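Local coordinates for protein delta-aminolevulinic acid dehydratase (Toxoplasma gondii ME49, PDB 3OBK) that catalyses the condensation of two molecules of 5-aminolevulinic acid to porphobilinogen, an early step of tetrapyrrole biosynthesis, as an octameric enzyme with a TIM-barrel fold, at residues A[28-31]-A[32-36]; A[40-43]-A[44-47]; A[318-321]-A[322-325]. All blocks are in the same frame, centred on the assembly; numbering follows the deposited sequence.

Contact 1: residues A[28-31]-A[32-36]. With EDO (1,2-ethanediol), chain M.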
loop_
_atom_site.group_PDB
_atom_site.type_symbol
_atom_site.label_atom_id
_atom_site.label_comp_id
_atom_site.label_asym_id
_atom_site.label_seq_id
_atom_site.Cartn_x
_atom_site.Cartn_y
_atom_site.Cartn_z
ATOM N N LYS A 28 -1.014 9.997 -31.723
ATOM C CA LYS A 28 -1.436 10.590 -33.021
ATOM C C LYS A 28 -0.384 11.322 -33.850
ATOM O O LYS A 28 -0.333 11.181 -35.055
ATOM C CB LYS A 28 -2.595 11.583 -32.756
ATOM C CG LYS A 28 -3.948 11.094 -33.158
ATOM C CD LYS A 28 -5.131 11.608 -32.290
ATOM C CE LYS A 28 -5.220 13.105 -32.094
ATOM N NZ LYS A 28 -6.663 13.489 -32.182
ATOM N N ASN A 29 0.399 12.149 -33.183
ATOM C CA ASN A 29 1.395 12.982 -33.832
ATOM C C ASN A 29 2.390 13.476 -32.789
ATOM O O ASN A 29 2.216 13.237 -31.607
ATOM C CB ASN A 29 0.744 14.157 -34.584
ATOM C CG ASN A 29 -0.131 15.011 -33.688
ATOM O OD1 ASN A 29 0.297 15.466 -32.622
ATOM N ND2 ASN A 29 -1.367 15.204 -34.092
ATOM N N ARG A 30 3.446 14.136 -33.249
ATOM C CA ARG A 30 4.496 14.630 -32.381
ATOM C C ARG A 30 3.916 15.572 -31.335
ATOM O O ARG A 30 4.221 15.450 -30.167
ATOM C CB ARG A 30 5.621 15.286 -33.208
ATOM C CG ARG A 30 6.704 15.989 -32.364
ATOM C CD ARG A 30 8.106 15.544 -32.685
ATOM N NE ARG A 30 9.075 16.635 -32.533
ATOM C CZ ARG A 30 9.916 16.794 -31.509
ATOM N NH1 ARG A 30 9.922 15.927 -30.465
ATOM N NH2 ARG A 30 10.764 17.847 -31.515
ATOM N N ALA A 31 3.049 16.479 -31.741
ATOM C CA ALA A 31 2.500 17.465 -30.809
ATOM C C ALA A 31 1.790 16.832 -29.586
ATOM O O ALA A 31 1.973 17.303 -28.485
ATOM C CB ALA A 31 1.565 18.440 -31.546
ATOM N N VAL A 32 1.006 15.773 -29.792
ATOM C CA VAL A 32 0.310 15.106 -28.705
ATOM C C VAL A 32 1.284 14.257 -27.934
ATOM O O VAL A 32 1.205 14.163 -26.696
ATOM C CB VAL A 32 -0.870 14.200 -29.203
ATOM C CG1 VAL A 32 -1.559 13.533 -28.037
ATOM C CG2 VAL A 32 -1.890 15.027 -29.912
ATOM N N ARG A 33 2.201 13.610 -28.645
ATOM C CA ARG A 33 3.232 12.868 -27.933
ATOM C C ARG A 33 4.031 13.789 -26.983
ATOM O O ARG A 33 4.334 13.421 -25.843
ATOM C CB ARG A 33 4.123 12.134 -28.911
ATOM C CG ARG A 33 3.381 10.994 -29.662
ATOM C CD ARG A 33 4.354 9.992 -30.319
ATOM N NE ARG A 33 5.106 10.621 -31.392
ATOM C CZ ARG A 33 4.638 10.857 -32.618
ATOM N NH1 ARG A 33 5.417 11.449 -33.520
ATOM N NH2 ARG A 33 3.405 10.496 -32.968
ATOM N N GLN A 34 4.310 15.011 -27.438
ATOM C CA GLN A 34 5.027 15.985 -26.617
ATOM C C GLN A 34 4.217 16.500 -25.398
ATOM O O GLN A 34 4.779 16.771 -24.315
ATOM C CB GLN A 34 5.461 17.159 -27.496
ATOM C CG GLN A 34 6.659 16.844 -28.347
ATOM C CD GLN A 34 7.096 18.039 -29.156
ATOM O OE1 GLN A 34 6.297 18.618 -29.900
ATOM N NE2 GLN A 34 8.376 18.413 -29.031
ATOM N N LEU A 35 2.904 16.632 -25.585
ATOM C CA LEU A 35 2.029 17.065 -24.495
ATOM C C LEU A 35 2.060 16.076 -23.371
ATOM O O LEU A 35 1.990 16.484 -22.219
ATOM C CB LEU A 35 0.573 17.196 -24.923
ATOM C CG LEU A 35 -0.026 18.507 -25.396
ATOM C CD1 LEU A 35 -1.514 18.372 -25.150
ATOM C CD2 LEU A 35 0.537 19.730 -24.697
ATOM N N VAL A 36 2.125 14.793 -23.710
ATOM C CA VAL A 36 1.993 13.731 -22.713
ATOM C C VAL A 36 3.311 13.020 -22.346
ATOM O O VAL A 36 3.280 12.074 -21.579
ATOM C CB VAL A 36 0.940 12.628 -23.145
ATOM C CG1 VAL A 36 -0.320 13.246 -23.686
ATOM C CG2 VAL A 36 1.526 11.650 -24.138
HETATM C C1 EDO M . 11.821 17.697 -27.397
HETATM O O1 EDO M . 11.157 18.729 -28.139
HETATM C C2 EDO M . 11.001 17.217 -26.189
HETATM O O2 EDO M . 9.899 16.426 -26.632
#

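Contact 2: residues A[40-43]-A[44-47]. With EDO (1,2-ethanediol), chain Y.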
loop_
_atom_site.group_PDB
_atom_site.type_symbol
_atom_site.label_atom_id
_atom_site.label_comp_id
_atom_site.label_asym_id
_atom_site.label_seq_id
_atom_site.Cartn_x
_atom_site.Cartn_y
_atom_site.Cartn_z
ATOM N N LEU A 40 12.264 13.469 -19.791
ATOM C CA LEU A 40 13.072 14.376 -20.607
ATOM C C LEU A 40 14.527 14.161 -20.215
ATOM O O LEU A 40 14.822 13.868 -19.063
ATOM C CB LEU A 40 12.685 15.819 -20.313
ATOM C CG LEU A 40 11.316 16.250 -20.829
ATOM C CD1 LEU A 40 10.847 17.580 -20.204
ATOM C CD2 LEU A 40 11.324 16.358 -22.353
ATOM N N VAL A 41 15.431 14.279 -21.174
ATOM C CA VAL A 41 16.850 14.159 -20.905
ATOM C C VAL A 41 17.450 15.512 -21.181
ATOM O O VAL A 41 17.123 16.133 -22.183
ATOM C CB VAL A 41 17.531 13.133 -21.853
ATOM C CG1 VAL A 41 18.995 13.210 -21.733
ATOM C CG2 VAL A 41 17.060 11.728 -21.591
ATOM N N LYS A 42 18.346 15.957 -20.317
ATOM C CA LYS A 42 19.099 17.173 -20.545
ATOM C C LYS A 42 20.588 16.899 -20.305
ATOM O O LYS A 42 20.928 15.945 -19.596
ATOM C CB LYS A 42 18.601 18.291 -19.640
ATOM C CG LYS A 42 18.543 17.917 -18.180
ATOM C CD LYS A 42 18.155 19.066 -17.266
ATOM C CE LYS A 42 18.175 18.649 -15.820
ATOM N NZ LYS A 42 19.490 18.144 -15.275
ATOM N N PRO A 43 21.474 17.703 -20.901
ATOM C CA PRO A 43 22.893 17.511 -20.709
ATOM C C PRO A 43 23.352 17.572 -19.245
ATOM O O PRO A 43 24.222 16.814 -18.847
ATOM C CB PRO A 43 23.514 18.683 -21.484
ATOM C CG PRO A 43 22.508 19.035 -22.548
ATOM C CD PRO A 43 21.172 18.739 -21.912
ATOM N N SER A 44 22.786 18.479 -18.450
ATOM C CA SER A 44 23.218 18.636 -17.065
ATOM C C SER A 44 22.736 17.500 -16.125
ATOM O O SER A 44 23.018 17.542 -14.908
ATOM C CB SER A 44 22.781 19.988 -16.519
ATOM O OG SER A 44 21.405 20.024 -16.261
ATOM N N SER A 45 22.021 16.513 -16.691
ATOM C CA SER A 45 21.719 15.278 -16.000
ATOM C C SER A 45 22.752 14.195 -16.356
ATOM O O SER A 45 22.681 13.082 -15.836
ATOM C CB SER A 45 20.291 14.791 -16.325
ATOM O OG SER A 45 19.277 15.707 -15.852
ATOM N N LEU A 46 23.731 14.506 -17.193
ATOM C CA LEU A 46 24.752 13.524 -17.563
ATOM C C LEU A 46 26.074 13.774 -16.814
ATOM O O LEU A 46 26.492 14.919 -16.630
ATOM C CB LEU A 46 25.001 13.549 -19.074
ATOM C CG LEU A 46 23.758 13.446 -19.980
ATOM C CD1 LEU A 46 24.115 13.489 -21.466
ATOM C CD2 LEU A 46 22.869 12.188 -19.637
ATOM N N ILE A 47 26.699 12.678 -16.380
ATOM C CA ILE A 47 28.000 12.672 -15.754
ATOM C C ILE A 47 28.981 12.035 -16.742
ATOM O O ILE A 47 28.726 10.942 -17.270
ATOM C CB ILE A 47 27.983 11.839 -14.450
ATOM C CG1 ILE A 47 26.890 12.321 -13.494
ATOM C CG2 ILE A 47 29.262 11.938 -13.765
ATOM C CD1 ILE A 47 26.681 11.439 -12.311
HETATM C C1 EDO Y . 10.120 15.685 -16.581
HETATM O O1 EDO Y . 9.683 16.787 -15.774
HETATM C C2 EDO Y . 11.491 15.247 -16.108
HETATM O O2 EDO Y . 11.838 14.038 -16.768
#

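Contact 3: residues A[318-321]-A[322-325]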
loop_
_atom_site.group_PDB
_atom_site.type_symbol
_atom_site.label_atom_id
_atom_site.label_comp_id
_atom_site.label_asym_id
_atom_site.label_seq_id
_atom_site.Cartn_x
_atom_site.Cartn_y
_atom_site.Cartn_z
ATOM N N LEU A 318 19.598 6.732 -23.128
ATOM C CA LEU A 318 19.572 7.787 -22.093
ATOM C C LEU A 318 18.139 8.111 -21.611
ATOM O O LEU A 318 17.901 8.290 -20.421
ATOM C CB LEU A 318 20.280 9.040 -22.592
ATOM C CG LEU A 318 21.750 8.892 -23.000
ATOM C CD1 LEU A 318 22.299 10.209 -23.470
ATOM C CD2 LEU A 318 22.592 8.345 -21.845
ATOM N N LYS A 319 17.194 8.146 -22.542
ATOM C CA LYS A 319 15.795 8.293 -22.193
ATOM C C LYS A 319 15.329 7.139 -21.322
ATOM O O LYS A 319 14.598 7.357 -20.365
ATOM C CB LYS A 319 14.912 8.390 -23.446
ATOM C CG LYS A 319 13.467 8.699 -23.205
ATOM C CD LYS A 319 13.265 9.999 -22.450
ATOM C CE LYS A 319 13.649 11.220 -23.235
ATOM N NZ LYS A 319 12.728 11.489 -24.411
ATOM N N SER A 320 15.771 5.926 -21.636
ATOM C CA SER A 320 15.431 4.763 -20.813
ATOM C C SER A 320 15.937 4.834 -19.351
ATOM O O SER A 320 15.195 4.537 -18.455
ATOM C CB SER A 320 15.891 3.469 -21.502
ATOM O OG SER A 320 15.062 3.210 -22.644
ATOM N N PHE A 321 17.170 5.259 -19.116
ATOM C CA PHE A 321 17.679 5.435 -17.738
ATOM C C PHE A 321 16.832 6.409 -16.930
ATOM O O PHE A 321 16.620 6.278 -15.710
ATOM C CB PHE A 321 19.078 6.029 -17.755
ATOM C CG PHE A 321 20.133 5.036 -17.926
ATOM C CD1 PHE A 321 20.398 4.118 -16.917
ATOM C CD2 PHE A 321 20.896 5.010 -19.078
ATOM C CE1 PHE A 321 21.387 3.178 -17.096
ATOM C CE2 PHE A 321 21.882 4.095 -19.228
ATOM C CZ PHE A 321 22.124 3.182 -18.263
ATOM N N ARG A 322 16.365 7.408 -17.648
ATOM C CA ARG A 322 15.634 8.473 -17.065
ATOM C C ARG A 322 14.210 8.011 -16.725
ATOM O O ARG A 322 13.756 8.230 -15.618
ATOM C CB ARG A 322 15.692 9.619 -18.050
ATOM C CG ARG A 322 15.510 10.929 -17.448
ATOM C CD ARG A 322 16.767 11.770 -17.126
ATOM N NE ARG A 322 16.104 13.034 -16.766
ATOM C CZ ARG A 322 15.964 13.568 -15.559
ATOM N NH1 ARG A 322 15.236 14.664 -15.413
ATOM N NH2 ARG A 322 16.591 13.096 -14.518
ATOM N N ARG A 323 13.533 7.331 -17.646
ATOM C CA ARG A 323 12.208 6.776 -17.383
ATOM C C ARG A 323 12.242 5.786 -16.190
ATOM O O ARG A 323 11.390 5.824 -15.314
ATOM C CB ARG A 323 11.687 6.063 -18.616
ATOM C CG ARG A 323 10.317 5.402 -18.457
ATOM C CD ARG A 323 10.041 4.271 -19.483
ATOM N NE ARG A 323 11.106 3.293 -19.405
ATOM C CZ ARG A 323 11.982 2.970 -20.358
ATOM N NH1 ARG A 323 11.910 3.459 -21.588
ATOM N NH2 ARG A 323 12.933 2.095 -20.071
ATOM N N ALA A 324 13.269 4.934 -16.177
ATOM C CA ALA A 324 13.519 3.961 -15.138
ATOM C C ALA A 324 13.772 4.576 -13.757
ATOM O O ALA A 324 13.616 3.900 -12.758
ATOM C CB ALA A 324 14.677 3.104 -15.542
ATOM N N GLY A 325 14.163 5.841 -13.689
ATOM C CA GLY A 325 14.234 6.579 -12.410
ATOM C C GLY A 325 15.580 7.234 -12.137
ATOM O O GLY A 325 15.840 7.629 -11.038
#

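Contact 1: residues A[28-31]-A[32-36]
Arg33 folds its guanidinium back over the first peptide of its own helix, where Asn29 C and Arg30 N both lie 3.1 Å from the guanidinium plane, on one face and toward its rim. The chain runs almost straight at chi2 and then bends at chi3 (-66°), which turns the head back along the helix axis; on the way Arg33 CG brushes Asn29 O at 3.2 Å. NH2 of Arg33 donates to Arg27 O just upstream, a bond that helps set the rotation of the group. Asn29 caps the helix: Asn29 OD1 accepts from Val32 N at 2.9 Å, the donor standing nearly along the C=O axis. Asn29 O takes Arg33 N at 3.0 Å, so the cap residue uses both of its carbonyl oxygens on helix N-H groups. Val32 CG2 rests 3.5 Å from the same Asn29 OD1, the two side chains crossing at about a right angle. One residue on from the cap, the guanidinium of Arg30 meets the amide of Gln34, a turn later, in a stack with the planes 30° apart and Gln34 NE2 3.3 Å from Arg30 CZ. Gln34 OE1 is taken by Lys88 of a second subunit, while Gln34 NE2 makes a weak bond to O2 of an ethanediol whose O1 lies 2.9 Å from Gln34 NE2. Lys28 NZ reaches backbone oxygens of Asp178 and Asp204 of that same subunit. The whole is a classic Asn N-cap on a short helix, here in the extended N-terminal arm that lies against a neighbouring subunit, as in other porphobilinogen synthases.

Contact 2: residues A[40-43]-A[44-47]
The ammonium of Lys42 is gripped by two hydroxyls of the following turn, with Lys42 NZ 2.5 Å from Ser45 OG, an unusually short value not to be taken as exact, and 2.9 Å from Ser44 OG. Gln34 O of a second subunit gives Lys42 NZ a third acceptor. The lysine chain leaves between its backbone N and carbonyl carbon (chi1 52°), runs extended, and bends only at the last torsion (chi4 59°), which curls NZ back over the turn; Lys42 CG passes 3.3 Å from Ser45 OG on the way. The backbone holds the serines in place: Ser45 N donates to Lys42 O at 3.2 Å and Leu46 N to Pro43 O at 2.9 Å, and the two bonds form a tight 3-10 turn that carries the loop into a strand. Leu46 CB leans on Pro43 O at 3.4 Å. In the outer shell, Glu353 of the second subunit bonds Ser44 OG. Three oxygen acceptors, with the carboxylate of Glu353 behind Ser44 OG, would probably favour the charged lysine in this buried place. Pro43 and Leu46 pack on helix 334-346, against Ala338 and Met341 and against Ala334 and Ala337 respectively. Ser45 and Ile47 bond through the backbone to Val329, which seats the turn at the start of strand 46-53, a TIM-barrel strand running parallel between strands 328-331 and 89-95.

Contact 3: residues A[318-321]-A[322-325]
Arg323 CB sits over Lys319 O, 3.6 Å away, where the helix bond from Arg323 N to that same Lys319 O runs at 2.9 Å. Beyond it CG lies anti to the backbone N (chi1 178°), the chain stays extended at chi2, and the bend at chi3 (55°) brings the head round beside Ser320, one turn back. Arg323 NE makes a salt bridge with Asp274 of a third subunit. Arg323 CZ approaches Ser320 OG at 3.8 Å, and Ser320 O lies over one face of the guanidinium. At the tip, Arg323 NH1 reaches Ser320 OG at 3.3 Å in a weak bond, while Arg323 NH2 touches Ser320 CB at 3.6 Å; NH1 also donates to Pro243 O and NH2 to Pro271 O, both of the third subunit. Ser320 OG, near Glu316 O and Pro271 O of the third subunit, has one proton to offer between them. All this happens on the last turns of helix 310-324, a barrel helix that leads into strand 328-331 and ends in a Schellman motif at Gly325, whose backbone (phi 127°) is one that suits glycine. Gly325 N donates to Arg322 O at 3.1 Å and more weakly to Phe321 O. Just before it, Ala324 N bonds to Ser320 O at 3.0 Å. Round the helix from Arg323, Phe321 packs on Leu273 and Val329, and Ala324 on Leu273 and Leu276 of helix 273-282. Arg322 sends its NE to Leu40 O, and its side chain touches Ser45.

How the contacts relate
Along the chain contact 1 comes first, on helix 30-36 of the N-terminal arm, then contact 2 in the loop entering strand 46-53, and much later contact 3 at the end of helix 310-324. Contacts 2 and 3 meet directly, their centres about 11 Å apart: Val41 packs on the backbone of Leu318 and Lys319. Contact 1 stands apart, its centre about 22 Å from contact 2's and 19 Å from contact 3's. Contact 2 enters strand 46-53 and contact 3 precedes its parallel neighbour 328-331. All three touch the second subunit, and contacts 1 and 3 a third, so these parts of the arm and barrel lie at subunit interfaces of the octamer.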